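Local coordinates for protein phosphoethanolamine N-methyltransferase 1 (Haemonchus contortus, PDB 4KRG) that probably transfers the methyl group of S-adenosylmethionine to the amine of phosphoethanolamine, an early step of nematode phosphocholine synthesis, at residues R12-S15 / F16-W20; S24-D28 / T29-M33; V291-K294 / N295-A298. All coordinates share one frame; numbering follows the deposited sequence.

Contact 1. Residues R12-S15 / F16-W20; sequences RRDS and FKTFW. With SAH (S-adenosyl-L-homocysteine), chain D.
Arg13 and Phe16 meet one helical turn apart in a local contact on the N-terminal helix 9-21, which lends Arg13 and Trp20 to the S-adenosylhomocysteine pocket. Arg13 NH2 comes to 3.8 Å from Phe16 CD2; the guanidinium and ring planes are nearly parallel (11° apart), but NH2 approaches the ring obliquely, so this is not a stack. The Arg13 chain starts with CG opposite its backbone N (chi1 -179°) and bends twice further out, which brings NH1 to 3.3 Å from N6 of the adenine. NH1 forms a salt bridge with Asp111, and NH2 one with Glu138 and a hydrogen bond to the Tyr133 carbonyl. Ser15 OG turns back along the helix to donate to Arg12 O at 2.9 Å, and it also lies over one face of the Phe16 ring. Lys17 reaches forward to a salt bridge with Asp21. Trp20 lays one indole face against the ribose at C2', while CH2 touches the ligand sulfur SD at 3.5 Å; Phe19 CE2 lies over the rim of the opposite face. A helix that sets Arg13 beside the adenine amino group and Trp20 over the ribose is part of the cofactor pocket of this Rossmann-like methyltransferase domain.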
ATOM      1  N   ARG A  12      -5.923  20.512  19.727  1.00 31.98           N
ATOM      2  CA  ARG A  12      -6.055  19.316  18.898  1.00 31.73           C
ATOM      3  C   ARG A  12      -4.991  18.291  19.253  1.00 31.31           C
ATOM      4  O   ARG A  12      -5.247  17.093  19.218  1.00 33.25           O
ATOM      5  CB  ARG A  12      -5.994  19.652  17.403  1.00 32.37           C
ATOM      6  CG  ARG A  12      -7.086  20.601  16.954  1.00 38.79           C
ATOM      7  CD  ARG A  12      -7.485  20.393  15.508  1.00 43.40           C
ATOM      8  NE  ARG A  12      -8.860  20.840  15.288  1.00 50.97           N
ATOM      9  CZ  ARG A  12      -9.200  21.981  14.697  1.00 56.02           C
ATOM     10  NH1 ARG A  12      -8.263  22.793  14.234  1.00 58.57           N
ATOM     11  NH2 ARG A  12     -10.479  22.304  14.558  1.00 57.55           N
ATOM     12  N   ARG A  13      -3.796  18.764  19.585  1.00 30.96           N
ATOM     13  CA  ARG A  13      -2.743  17.876  20.049  1.00 29.95           C
ATOM     14  C   ARG A  13      -3.216  17.176  21.316  1.00 31.00           C
ATOM     15  O   ARG A  13      -3.082  15.958  21.456  1.00 30.17           O
ATOM     16  CB  ARG A  13      -1.453  18.655  20.323  1.00 30.01           C
ATOM     17  CG  ARG A  13      -0.292  17.796  20.801  1.00 32.02           C
ATOM     18  CD  ARG A  13       0.637  17.362  19.658  1.00 32.48           C
ATOM     19  NE  ARG A  13      -0.082  16.729  18.556  1.00 29.78           N
ATOM     20  CZ  ARG A  13      -0.474  15.461  18.535  1.00 26.29           C
ATOM     21  NH1 ARG A  13      -0.210  14.659  19.561  1.00 23.79           N
ATOM     22  NH2 ARG A  13      -1.132  14.995  17.483  1.00 27.51           N
ATOM     23  N   ASP A  14      -3.803  17.951  22.224  1.00 30.49           N
ATOM     24  CA  ASP A  14      -4.213  17.430  23.523  1.00 30.75           C
ATOM     25  C   ASP A  14      -5.459  16.557  23.442  1.00 31.79           C
ATOM     26  O   ASP A  14      -5.730  15.780  24.352  1.00 34.67           O
ATOM     27  CB  ASP A  14      -4.436  18.572  24.518  1.00 40.24           C
ATOM     28  CG  ASP A  14      -4.531  18.086  25.956  1.00 49.83           C
ATOM     29  OD1 ASP A  14      -4.000  16.995  26.259  1.00 50.55           O
ATOM     30  OD2 ASP A  14      -5.133  18.801  26.789  1.00 58.51           O
ATOM     31  N   SER A  15      -6.220  16.673  22.358  1.00 31.18           N
ATOM     32  CA  SER A  15      -7.410  15.836  22.203  1.00 30.32           C
ATOM     33  C   SER A  15      -7.013  14.383  21.964  1.00 28.35           C
ATOM     34  O   SER A  15      -7.736  13.461  22.338  1.00 30.62           O
ATOM     35  CB  SER A  15      -8.301  16.336  21.071  1.00 29.55           C
ATOM     36  OG  SER A  15      -7.828  15.894  19.818  1.00 27.86           O
ATOM     37  N   PHE A  16      -5.857  14.184  21.341  1.00 29.22           N
ATOM     38  CA  PHE A  16      -5.342  12.841  21.097  1.00 24.89           C
ATOM     39  C   PHE A  16      -4.754  12.235  22.366  1.00 24.61           C
ATOM     40  O   PHE A  16      -5.005  11.073  22.674  1.00 25.41           O
ATOM     41  CB  PHE A  16      -4.320  12.843  19.959  1.00 24.97           C
ATOM     42  CG  PHE A  16      -4.941  12.904  18.589  1.00 24.87           C
ATOM     43  CD1 PHE A  16      -5.721  11.855  18.120  1.00 25.53           C
ATOM     44  CD2 PHE A  16      -4.741  14.003  17.767  1.00 25.66           C
ATOM     45  CE1 PHE A  16      -6.299  11.907  16.858  1.00 27.46           C
ATOM     46  CE2 PHE A  16      -5.311  14.058  16.502  1.00 26.20           C
ATOM     47  CZ  PHE A  16      -6.092  13.008  16.049  1.00 27.15           C
ATOM     48  N   LYS A  17      -3.980  13.025  23.102  1.00 25.36           N
ATOM     49  CA  LYS A  17      -3.421  12.581  24.379  1.00 26.06           C
ATOM     50  C   LYS A  17      -4.530  12.246  25.381  1.00 27.94           C
ATOM     51  O   LYS A  17      -4.416  11.287  26.148  1.00 32.44           O
ATOM     52  CB  LYS A  17      -2.469  13.646  24.930  1.00 28.60           C
ATOM     53  CG  LYS A  17      -2.059  13.463  26.372  1.00 30.28           C
ATOM     54  CD  LYS A  17      -1.271  12.193  26.566  1.00 29.39           C
ATOM     55  CE  LYS A  17      -0.645  12.157  27.953  1.00 31.40           C
ATOM     56  NZ  LYS A  17      -1.631  12.419  29.043  1.00 36.59           N
ATOM     57  N   THR A  18      -5.610  13.023  25.345  1.00 29.09           N
ATOM     58  CA  THR A  18      -6.789  12.774  26.173  1.00 29.38           C
ATOM     59  C   THR A  18      -7.491  11.478  25.770  1.00 30.13           C
ATOM     60  O   THR A  18      -7.923  10.703  26.624  1.00 30.54           O
ATOM     61  CB  THR A  18      -7.808  13.916  26.059  1.00 32.44           C
ATOM     62  OG1 THR A  18      -7.133  15.172  26.153  1.00 35.39           O
ATOM     63  CG2 THR A  18      -8.841  13.820  27.165  1.00 34.82           C
ATOM     64  N   PHE A  19      -7.621  11.255  24.467  1.00 30.46           N
ATOM     65  CA  PHE A  19      -8.194  10.014  23.968  1.00 31.20           C
ATOM     66  C   PHE A  19      -7.391   8.823  24.476  1.00 28.70           C
ATOM     67  O   PHE A  19      -7.951   7.858  24.988  1.00 29.51           O
ATOM     68  CB  PHE A  19      -8.232  10.002  22.441  1.00 31.92           C
ATOM     69  CG  PHE A  19      -8.699   8.697  21.858  1.00 31.38           C
ATOM     70  CD1 PHE A  19     -10.053   8.418  21.747  1.00 34.05           C
ATOM     71  CD2 PHE A  19      -7.783   7.749  21.417  1.00 30.12           C
ATOM     72  CE1 PHE A  19     -10.485   7.214  21.212  1.00 36.92           C
ATOM     73  CE2 PHE A  19      -8.207   6.543  20.880  1.00 30.75           C
ATOM     74  CZ  PHE A  19      -9.558   6.274  20.776  1.00 34.25           C
ATOM     75  N   TRP A  20      -6.073   8.895  24.351  1.00 27.14           N
ATOM     76  CA  TRP A  20      -5.247   7.771  24.762  1.00 25.40           C
ATOM     77  C   TRP A  20      -5.140   7.641  26.276  1.00 28.15           C
ATOM     78  O   TRP A  20      -4.896   6.551  26.787  1.00 28.15           O
ATOM     79  CB  TRP A  20      -3.882   7.807  24.070  1.00 24.10           C
ATOM     80  CG  TRP A  20      -3.974   7.222  22.703  1.00 22.39           C
ATOM     81  CD1 TRP A  20      -3.947   7.887  21.515  1.00 20.55           C
ATOM     82  CD2 TRP A  20      -4.166   5.846  22.399  1.00 21.79           C
ATOM     83  NE1 TRP A  20      -4.088   6.998  20.478  1.00 21.18           N
ATOM     84  CE2 TRP A  20      -4.228   5.729  20.991  1.00 23.21           C
ATOM     85  CE3 TRP A  20      -4.289   4.680  23.162  1.00 22.26           C
ATOM     86  CZ2 TRP A  20      -4.404   4.509  20.346  1.00 23.74           C
ATOM     87  CZ3 TRP A  20      -4.462   3.471  22.526  1.00 23.49           C
ATOM     88  CH2 TRP A  20      -4.521   3.393  21.132  1.00 22.87           C
TER
HETATM   89  N   SAH D 502       2.339   1.121  17.637  1.00 15.80           N
HETATM   90  CA  SAH D 502       1.863   0.265  18.735  1.00 17.99           C
HETATM   91  CB  SAH D 502       0.658   0.982  19.436  1.00 19.70           C
HETATM   92  CG  SAH D 502      -0.475   1.360  18.485  1.00 16.76           C
HETATM   93  SD  SAH D 502      -1.781   2.396  19.208  1.00 21.78           S
HETATM   94  C   SAH D 502       1.482  -1.073  18.241  1.00 21.17           C
HETATM   95  O   SAH D 502       0.995  -1.194  17.127  1.00 18.76           O
HETATM   96  OXT SAH D 502       1.367  -1.975  19.042  1.00 23.31           O
HETATM   97  C5' SAH D 502      -1.100   4.075  19.235  1.00 20.42           C
HETATM   98  C4' SAH D 502       0.042   4.354  20.049  1.00 20.70           C
HETATM   99  O4' SAH D 502       0.680   5.573  19.584  1.00 19.38           O
HETATM  100  C3' SAH D 502      -0.340   4.592  21.454  1.00 22.02           C
HETATM  101  O3' SAH D 502       0.640   4.039  22.303  1.00 20.99           O
HETATM  102  C2' SAH D 502      -0.337   6.042  21.587  1.00 22.73           C
HETATM  103  O2' SAH D 502      -0.079   6.426  22.908  1.00 21.89           O
HETATM  104  C1' SAH D 502       0.754   6.446  20.669  1.00 20.21           C
HETATM  105  N9  SAH D 502       0.660   7.874  20.203  1.00 19.49           N
HETATM  106  C8  SAH D 502      -0.337   8.443  19.513  1.00 18.29           C
HETATM  107  N7  SAH D 502       0.060   9.675  19.186  1.00 16.46           N
HETATM  108  C5  SAH D 502       1.292   9.890  19.653  1.00 18.92           C
HETATM  109  C6  SAH D 502       2.174  10.982  19.608  1.00 20.31           C
HETATM  110  N6  SAH D 502       1.832  12.156  18.981  1.00 17.29           N
HETATM  111  N1  SAH D 502       3.377  10.847  20.195  1.00 20.67           N
HETATM  112  C2  SAH D 502       3.738   9.726  20.807  1.00 18.03           C
HETATM  113  N3  SAH D 502       2.913   8.666  20.868  1.00 19.97           N
HETATM  114  C4  SAH D 502       1.695   8.720  20.302  1.00 20.79           C

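Contact 2. Residues S24-D28 / T29-M33; sequences SDKPD and TNSMM. With OPE (phosphoric acid mono-(2-amino-ethyl) ester), chain C; SAH (S-adenosyl-L-homocysteine), chain D.
Asp28 takes the N-cap position of helix 29-33, and its side chain folds over the first turn to meet Asn30 and Ser31. CB lies beside Thr29 N at 3.0 Å. From there CG stands between the backbone N and the carbonyl carbon (chi1 60°), which swings the carboxylate toward the helix start and puts CG 3.9 Å from Asn30 N. OD1 accepts from Ser31 N at 3.2 Å, met nearly along its C-O axis, and it also packs against Asn30 CB at 3.1 Å. OD2 accepts a hydrogen bond from a water at 2.7 Å, and the same water accepts from Asn30 ND2, so a single water joins two side chains whose carboxylate and amide planes stand 81° apart. The other end of that amide, OD1 of Asn30, accepts from Ala38 N at the start of the next helix. The Asp28 carbonyl opens the helix proper: Met32 N donates to Asp28 O at 3.3 Å, in the carbonyl plane, and CG of selenomethionine Met32 packs on the same oxygen. Before the cap, Pro27 centres an inverse gamma turn. Ser31 OG lies 2.9 Å from Lys26 O and is also hydrogen-bonded to a water that Lys26 NZ reaches weakly. Further along, Met32 O touches the ligand sulfur SD at 3.3 Å and receives a weak bond from the phosphoethanolamine amine, while Met32 SE packs on SAH CB. The arrangement is an aspartate N-cap on a short helix that sets Met32 O beside both cofactor and substrate in the methyltransferase active site.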
ATOM      1  N   SER A  24      -4.898   4.226  29.376  1.00 33.26           N
ATOM      2  CA  SER A  24      -3.701   4.047  30.208  1.00 32.82           C
ATOM      3  C   SER A  24      -3.948   3.162  31.435  1.00 36.79           C
ATOM      4  O   SER A  24      -3.004   2.696  32.078  1.00 38.06           O
ATOM      5  CB  SER A  24      -3.115   5.398  30.626  1.00 34.81           C
ATOM      6  OG  SER A  24      -3.940   6.040  31.581  1.00 41.73           O
ATOM      7  N   ASP A  25      -5.220   2.933  31.751  1.00 39.30           N
ATOM      8  CA  ASP A  25      -5.598   1.991  32.794  1.00 44.03           C
ATOM      9  C   ASP A  25      -5.467   0.570  32.265  1.00 43.27           C
ATOM     10  O   ASP A  25      -5.426  -0.387  33.037  1.00 45.16           O
ATOM     11  CB  ASP A  25      -7.044   2.224  33.218  1.00 51.60           C
ATOM     12  CG  ASP A  25      -8.035   1.916  32.098  1.00 56.87           C
ATOM     13  OD1 ASP A  25      -7.904   2.498  30.998  1.00 55.27           O
ATOM     14  OD2 ASP A  25      -8.943   1.083  32.315  1.00 61.05           O
ATOM     15  N   LYS A  26      -5.412   0.439  30.939  1.00 40.20           N
ATOM     16  CA  LYS A  26      -5.307  -0.866  30.292  1.00 38.16           C
ATOM     17  C   LYS A  26      -4.108  -0.923  29.361  1.00 33.09           C
ATOM     18  O   LYS A  26      -4.272  -0.935  28.144  1.00 32.06           O
ATOM     19  CB  LYS A  26      -6.578  -1.178  29.493  1.00 38.93           C
ATOM     20  CG  LYS A  26      -7.857  -1.204  30.319  1.00 44.81           C
ATOM     21  CD  LYS A  26      -9.102  -1.134  29.434  1.00 49.55           C
ATOM     22  CE  LYS A  26      -9.247   0.234  28.769  1.00 50.56           C
ATOM     23  NZ  LYS A  26     -10.376   0.291  27.792  1.00 49.39           N
ATOM     24  N   PRO A  27      -2.896  -0.954  29.927  1.00 30.79           N
ATOM     25  CA  PRO A  27      -1.717  -1.087  29.068  1.00 26.43           C
ATOM     26  C   PRO A  27      -1.599  -2.519  28.557  1.00 26.40           C
ATOM     27  O   PRO A  27      -0.753  -3.285  29.028  1.00 27.72           O
ATOM     28  CB  PRO A  27      -0.565  -0.748  30.014  1.00 26.09           C
ATOM     29  CG  PRO A  27      -1.066  -1.148  31.355  1.00 28.24           C
ATOM     30  CD  PRO A  27      -2.537  -0.846  31.349  1.00 28.38           C
ATOM     31  N   ASP A  28      -2.457  -2.875  27.601  1.00 24.55           N
ATOM     32  CA  ASP A  28      -2.467  -4.225  27.041  1.00 25.55           C
ATOM     33  C   ASP A  28      -2.738  -4.222  25.534  1.00 22.68           C
ATOM     34  O   ASP A  28      -3.020  -3.176  24.950  1.00 21.71           O
ATOM     35  CB  ASP A  28      -3.465  -5.129  27.793  1.00 29.00           C
ATOM     36  CG  ASP A  28      -4.903  -4.624  27.722  1.00 31.96           C
ATOM     37  OD1 ASP A  28      -5.343  -4.215  26.629  1.00 32.88           O
ATOM     38  OD2 ASP A  28      -5.605  -4.647  28.761  1.00 30.40           O
ATOM     39  N   THR A  29      -2.668  -5.396  24.914  1.00 23.64           N
ATOM     40  CA  THR A  29      -2.828  -5.496  23.466  1.00 24.08           C
ATOM     41  C   THR A  29      -4.220  -5.087  22.984  1.00 25.25           C
ATOM     42  O   THR A  29      -4.385  -4.712  21.824  1.00 26.31           O
ATOM     43  CB  THR A  29      -2.447  -6.893  22.916  1.00 24.78           C
ATOM     44  OG1 THR A  29      -3.214  -7.905  23.579  1.00 26.38           O
ATOM     45  CG2 THR A  29      -0.963  -7.159  23.105  1.00 19.03           C
ATOM     46  N   ASN A  30      -5.216  -5.159  23.862  1.00 24.43           N
ATOM     47  CA  ASN A  30      -6.551  -4.693  23.510  1.00 22.66           C
ATOM     48  C   ASN A  30      -6.536  -3.201  23.181  1.00 24.57           C
ATOM     49  O   ASN A  30      -7.171  -2.766  22.230  1.00 24.86           O
ATOM     50  CB  ASN A  30      -7.555  -4.967  24.636  1.00 25.48           C
ATOM     51  CG  ASN A  30      -7.883  -6.441  24.795  1.00 27.77           C
ATOM     52  OD1 ASN A  30      -7.863  -7.207  23.832  1.00 28.26           O
ATOM     53  ND2 ASN A  30      -8.211  -6.840  26.020  1.00 32.30           N
ATOM     54  N   SER A  31      -5.809  -2.422  23.974  1.00 24.51           N
ATOM     55  CA  SER A  31      -5.710  -0.982  23.749  1.00 23.75           C
ATOM     56  C   SER A  31      -4.878  -0.628  22.520  1.00 24.11           C
ATOM     57  O   SER A  31      -5.244   0.262  21.743  1.00 24.40           O
ATOM     58  CB  SER A  31      -5.136  -0.282  24.977  1.00 23.94           C
ATOM     59  OG  SER A  31      -6.095  -0.234  26.014  1.00 29.30           O
HETATM   60  N   MSE A  32      -3.761  -1.331  22.355  1.00 21.01           N
HETATM   61  CA  MSE A  32      -2.836  -1.098  21.253  1.00 18.99           C
HETATM   62  C   MSE A  32      -3.525  -1.279  19.919  1.00 20.56           C
HETATM   63  O   MSE A  32      -3.212  -0.604  18.944  1.00 21.98           O
HETATM   64  CB  MSE A  32      -1.662  -2.076  21.334  1.00 19.91           C
HETATM   65  CG  MSE A  32      -0.848  -1.980  22.610  1.00 22.63           C
HETATM   66 SE   MSE A  32      -0.172  -0.166  22.948  1.00 33.51          SE
HETATM   67  CE  MSE A  32      -1.618   0.498  24.074  1.00 22.87           C
HETATM   68  N   MSE A  33      -4.465  -2.211  19.882  1.00 20.60           N
HETATM   69  CA  MSE A  33      -5.136  -2.537  18.640  1.00 19.54           C
HETATM   70  C   MSE A  33      -6.569  -2.032  18.651  1.00 19.09           C
HETATM   71  O   MSE A  33      -7.256  -2.117  17.638  1.00 19.21           O
HETATM   72  CB  MSE A  33      -5.081  -4.042  18.403  1.00 18.93           C
HETATM   73  CG  MSE A  33      -3.669  -4.607  18.556  1.00 16.80           C
HETATM   74 SE   MSE A  33      -3.560  -6.496  18.063  1.00 38.13          SE
HETATM   75  CE  MSE A  33      -3.226  -6.310  16.138  1.00 16.62           C
TER
HETATM   76  CA  OPE C 501      -6.472   0.702  15.688  1.00 18.21           C
HETATM   77  CB  OPE C 501      -5.496   0.672  16.818  1.00 18.50           C
HETATM   78  O1  OPE C 501      -9.273   0.750  15.043  1.00 18.23           O
HETATM   79  O2  OPE C 501      -8.096   1.874  13.211  1.00 15.87           O
HETATM   80  O3  OPE C 501      -9.175   3.255  14.983  1.00 18.83           O
HETATM   81  O4  OPE C 501      -7.130   1.901  15.502  1.00 19.01           O
HETATM   82  N   OPE C 501      -4.519   1.728  16.870  1.00 19.32           N
HETATM   83  P   OPE C 501      -8.452   1.963  14.673  1.00 19.18           P
HETATM   84  N   SAH D 502       2.339   1.121  17.637  1.00 15.80           N
HETATM   85  CA  SAH D 502       1.863   0.265  18.735  1.00 17.99           C
HETATM   86  CB  SAH D 502       0.658   0.982  19.436  1.00 19.70           C
HETATM   87  CG  SAH D 502      -0.475   1.360  18.485  1.00 16.76           C
HETATM   88  SD  SAH D 502      -1.781   2.396  19.208  1.00 21.78           S
HETATM   89  C   SAH D 502       1.482  -1.073  18.241  1.00 21.17           C
HETATM   90  O   SAH D 502       0.995  -1.194  17.127  1.00 18.76           O
HETATM   91  OXT SAH D 502       1.367  -1.975  19.042  1.00 23.31           O
HETATM   92  C5' SAH D 502      -1.100   4.075  19.235  1.00 20.42           C
HETATM   93  C4' SAH D 502       0.042   4.354  20.049  1.00 20.70           C
HETATM   94  O4' SAH D 502       0.680   5.573  19.584  1.00 19.38           O
HETATM   95  C3' SAH D 502      -0.340   4.592  21.454  1.00 22.02           C
HETATM   96  O3' SAH D 502       0.640   4.039  22.303  1.00 20.99           O
HETATM   97  C2' SAH D 502      -0.337   6.042  21.587  1.00 22.73           C
HETATM   98  O2' SAH D 502      -0.079   6.426  22.908  1.00 21.89           O
HETATM   99  C1' SAH D 502       0.754   6.446  20.669  1.00 20.21           C
HETATM  100  N9  SAH D 502       0.660   7.874  20.203  1.00 19.49           N
HETATM  101  C8  SAH D 502      -0.337   8.443  19.513  1.00 18.29           C
HETATM  102  N7  SAH D 502       0.060   9.675  19.186  1.00 16.46           N
HETATM  103  C5  SAH D 502       1.292   9.890  19.653  1.00 18.92           C
HETATM  104  C6  SAH D 502       2.174  10.982  19.608  1.00 20.31           C
HETATM  105  N6  SAH D 502       1.832  12.156  18.981  1.00 17.29           N
HETATM  106  N1  SAH D 502       3.377  10.847  20.195  1.00 20.67           N
HETATM  107  C2  SAH D 502       3.738   9.726  20.807  1.00 18.03           C
HETATM  108  N3  SAH D 502       2.913   8.666  20.868  1.00 19.97           N
HETATM  109  C4  SAH D 502       1.695   8.720  20.302  1.00 20.79           C
HETATM  110  O   HOH W   1      -8.145  -1.681  26.351  1.00 26.34           O
HETATM  111  O   HOH W   2      -8.298  -4.924  28.368  1.00 44.20           O

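Contact 3. Residues V291-K294 / N295-A298; sequences VVPK and NSTA. With BOG (octyl beta-D-glucopyranoside), chain E.
A type II beta turn from Pro293 to Ser296 leads the chain into strand 297-302, and Ser296 fastens it by meeting the carbonyl of Pro293 twice. The backbone bond that closes the turn runs from Ser296 N to Pro293 O at 3.2 Å, with the donor above the carbonyl plane. Ser296 OG donates to the same oxygen at 2.6 Å and lies closer to that plane, tilted 15° from it. With chi1 at 60°, OG lies between its own backbone N and carbonyl carbon, a placement that lets hydroxyl and amide of one residue grip one acceptor. The hydroxyl is buried as well as bonded: Val292 CG1 approaches OG to 3.5 Å, and Pro293 CD lies 3.6 Å from the same OG. Val292 continues inward onto Phe321, Cys323 and Cys374, so the approach to the turn is anchored in the hydrophobic interior. At the corner, Lys294 and Asn295 are exposed, and Asn295 has positive backbone angles (phi 64°), as the third residue of a type II turn requires. From Ser296 onward, the backbone of Ser296 and Ala298 pairs with strand 324-329. Thr297 faces the other way, its N bonded to the Asp373 carboxylate, while its OG1 only touches O6 of an octyl glucoside at 3.6 Å. This is a type II turn, with a serine at its fourth position, leading into a strand that runs parallel to its neighbours 324-329 and 372-378.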
ATOM      1  N   VAL A 291      -5.164 -22.225 -18.193  1.00 21.34           N
ATOM      2  CA  VAL A 291      -4.419 -21.026 -17.814  1.00 20.50           C
ATOM      3  C   VAL A 291      -4.478 -20.816 -16.304  1.00 20.65           C
ATOM      4  O   VAL A 291      -3.463 -20.526 -15.668  1.00 21.06           O
ATOM      5  CB  VAL A 291      -4.956 -19.764 -18.520  1.00 16.89           C
ATOM      6  CG1 VAL A 291      -4.252 -18.526 -18.000  1.00 16.54           C
ATOM      7  CG2 VAL A 291      -4.778 -19.886 -20.022  1.00 20.53           C
ATOM      8  N   VAL A 292      -5.674 -20.968 -15.739  1.00 21.71           N
ATOM      9  CA  VAL A 292      -5.902 -20.766 -14.310  1.00 20.25           C
ATOM     10  C   VAL A 292      -6.480 -22.019 -13.654  1.00 25.00           C
ATOM     11  O   VAL A 292      -7.695 -22.202 -13.616  1.00 27.79           O
ATOM     12  CB  VAL A 292      -6.859 -19.589 -14.060  1.00 17.09           C
ATOM     13  CG1 VAL A 292      -6.949 -19.280 -12.574  1.00 18.13           C
ATOM     14  CG2 VAL A 292      -6.383 -18.368 -14.796  1.00 17.26           C
ATOM     15  N   PRO A 293      -5.610 -22.901 -13.146  1.00 27.15           N
ATOM     16  CA  PRO A 293      -6.128 -24.099 -12.473  1.00 28.36           C
ATOM     17  C   PRO A 293      -6.877 -23.737 -11.190  1.00 25.35           C
ATOM     18  O   PRO A 293      -6.634 -22.673 -10.615  1.00 24.57           O
ATOM     19  CB  PRO A 293      -4.861 -24.889 -12.142  1.00 29.17           C
ATOM     20  CG  PRO A 293      -3.827 -24.378 -13.104  1.00 29.24           C
ATOM     21  CD  PRO A 293      -4.142 -22.920 -13.258  1.00 28.47           C
ATOM     22  N   LYS A 294      -7.784 -24.604 -10.748  1.00 23.23           N
ATOM     23  CA  LYS A 294      -8.539 -24.336  -9.529  1.00 21.87           C
ATOM     24  C   LYS A 294      -7.607 -24.204  -8.330  1.00 21.76           C
ATOM     25  O   LYS A 294      -6.647 -24.964  -8.195  1.00 26.74           O
ATOM     26  CB  LYS A 294      -9.563 -25.435  -9.277  1.00 23.42           C
ATOM     27  CG  LYS A 294     -10.626 -25.530 -10.356  1.00 27.45           C
ATOM     28  CD  LYS A 294     -11.505 -26.740 -10.141  1.00 34.66           C
ATOM     29  CE  LYS A 294     -12.591 -26.824 -11.182  1.00 38.83           C
ATOM     30  NZ  LYS A 294     -13.309 -28.117 -11.051  1.00 44.92           N
ATOM     31  N   ASN A 295      -7.890 -23.223  -7.479  1.00 16.70           N
ATOM     32  CA  ASN A 295      -7.088 -22.947  -6.281  1.00 20.23           C
ATOM     33  C   ASN A 295      -5.639 -22.504  -6.563  1.00 21.73           C
ATOM     34  O   ASN A 295      -4.781 -22.562  -5.685  1.00 21.78           O
ATOM     35  CB  ASN A 295      -7.124 -24.138  -5.306  1.00 22.86           C
ATOM     36  CG  ASN A 295      -6.620 -23.777  -3.915  1.00 23.51           C
ATOM     37  OD1 ASN A 295      -6.946 -22.714  -3.377  1.00 26.59           O
ATOM     38  ND2 ASN A 295      -5.795 -24.645  -3.342  1.00 20.68           N
ATOM     39  N   SER A 296      -5.370 -22.040  -7.780  1.00 19.34           N
ATOM     40  CA  SER A 296      -4.058 -21.488  -8.097  1.00 19.25           C
ATOM     41  C   SER A 296      -3.993 -20.024  -7.656  1.00 20.88           C
ATOM     42  O   SER A 296      -5.007 -19.451  -7.260  1.00 22.58           O
ATOM     43  CB  SER A 296      -3.776 -21.611  -9.589  1.00 21.27           C
ATOM     44  OG  SER A 296      -4.747 -20.917 -10.333  1.00 24.89           O
ATOM     45  N   THR A 297      -2.803 -19.429  -7.694  1.00 17.46           N
ATOM     46  CA  THR A 297      -2.666 -17.994  -7.460  1.00 14.93           C
ATOM     47  C   THR A 297      -2.230 -17.302  -8.751  1.00 13.45           C
ATOM     48  O   THR A 297      -1.172 -17.592  -9.295  1.00 15.40           O
ATOM     49  CB  THR A 297      -1.674 -17.678  -6.320  1.00 16.53           C
ATOM     50  OG1 THR A 297      -2.116 -18.308  -5.110  1.00 18.40           O
ATOM     51  CG2 THR A 297      -1.600 -16.179  -6.090  1.00 17.32           C
ATOM     52  N   ALA A 298      -3.070 -16.404  -9.244  1.00 14.22           N
ATOM     53  CA  ALA A 298      -2.787 -15.664 -10.468  1.00 16.35           C
ATOM     54  C   ALA A 298      -2.080 -14.348 -10.150  1.00 15.15           C
ATOM     55  O   ALA A 298      -2.398 -13.686  -9.167  1.00 16.69           O
ATOM     56  CB  ALA A 298      -4.084 -15.384 -11.215  1.00 16.10           C
TER
HETATM   57  C1  BOG E 503       2.931 -19.060  -4.457  1.00 18.49           C
HETATM   58  O1  BOG E 503       2.895 -17.836  -3.819  1.00 18.22           O
HETATM   59  C2  BOG E 503       3.962 -19.973  -3.825  1.00 18.14           C
HETATM   60  O2  BOG E 503       5.249 -19.407  -4.019  1.00 19.41           O
HETATM   61  C3  BOG E 503       3.912 -21.327  -4.449  1.00 21.18           C
HETATM   62  O3  BOG E 503       4.861 -22.208  -3.786  1.00 24.13           O
HETATM   63  C4  BOG E 503       2.539 -21.913  -4.384  1.00 21.53           C
HETATM   64  O4  BOG E 503       2.499 -23.186  -5.060  1.00 22.18           O
HETATM   65  C5  BOG E 503       1.523 -20.978  -5.022  1.00 19.98           C
HETATM   66  O5  BOG E 503       1.574 -19.653  -4.384  1.00 18.40           O
HETATM   67  C6  BOG E 503       0.165 -21.505  -4.878  1.00 19.16           C
HETATM   68  O6  BOG E 503      -0.476 -21.368  -6.107  1.00 24.76           O
HETATM   69  C1' BOG E 503       2.578 -16.763  -4.704  1.00 16.56           C
HETATM   70  C2' BOG E 503       2.616 -15.449  -3.881  1.00 17.13           C
HETATM   71  C3' BOG E 503       1.683 -15.501  -2.683  1.00 16.51           C
HETATM   72  C4' BOG E 503       0.616 -14.601  -2.584  1.00 16.44           C
HETATM   73  C5' BOG E 503      -0.685 -15.062  -1.868  1.00 30.34           C
HETATM   74  C6' BOG E 503      -1.710 -13.937  -1.681  1.00 29.96           C
HETATM   75  C7' BOG E 503      -2.734 -13.829  -2.838  1.00 31.31           C
HETATM   76  C8' BOG E 503      -4.094 -14.263  -2.409  1.00 30.69           C

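How the contacts relate
Contact 1, contact 2 and contact 3 follow one another along the chain. The first two sit on consecutive helices, 9-21 and 29-33, with centres about 16 Å apart, and they touch where Trp20 CH2 packs on Ser31 O at 3.3 Å. Both reach S-adenosylhomocysteine, and contact 2 also reaches phosphoethanolamine, so these N-terminal helices together border the cofactor and substrate pocket. Contact 3 belongs to the other half of the molecule, at the start of strand 297-302. Its nearest atoms are about 34 Å from those of contact 1 and about 24 Å from those of contact 2, so it probably takes no direct part in the occupied active site.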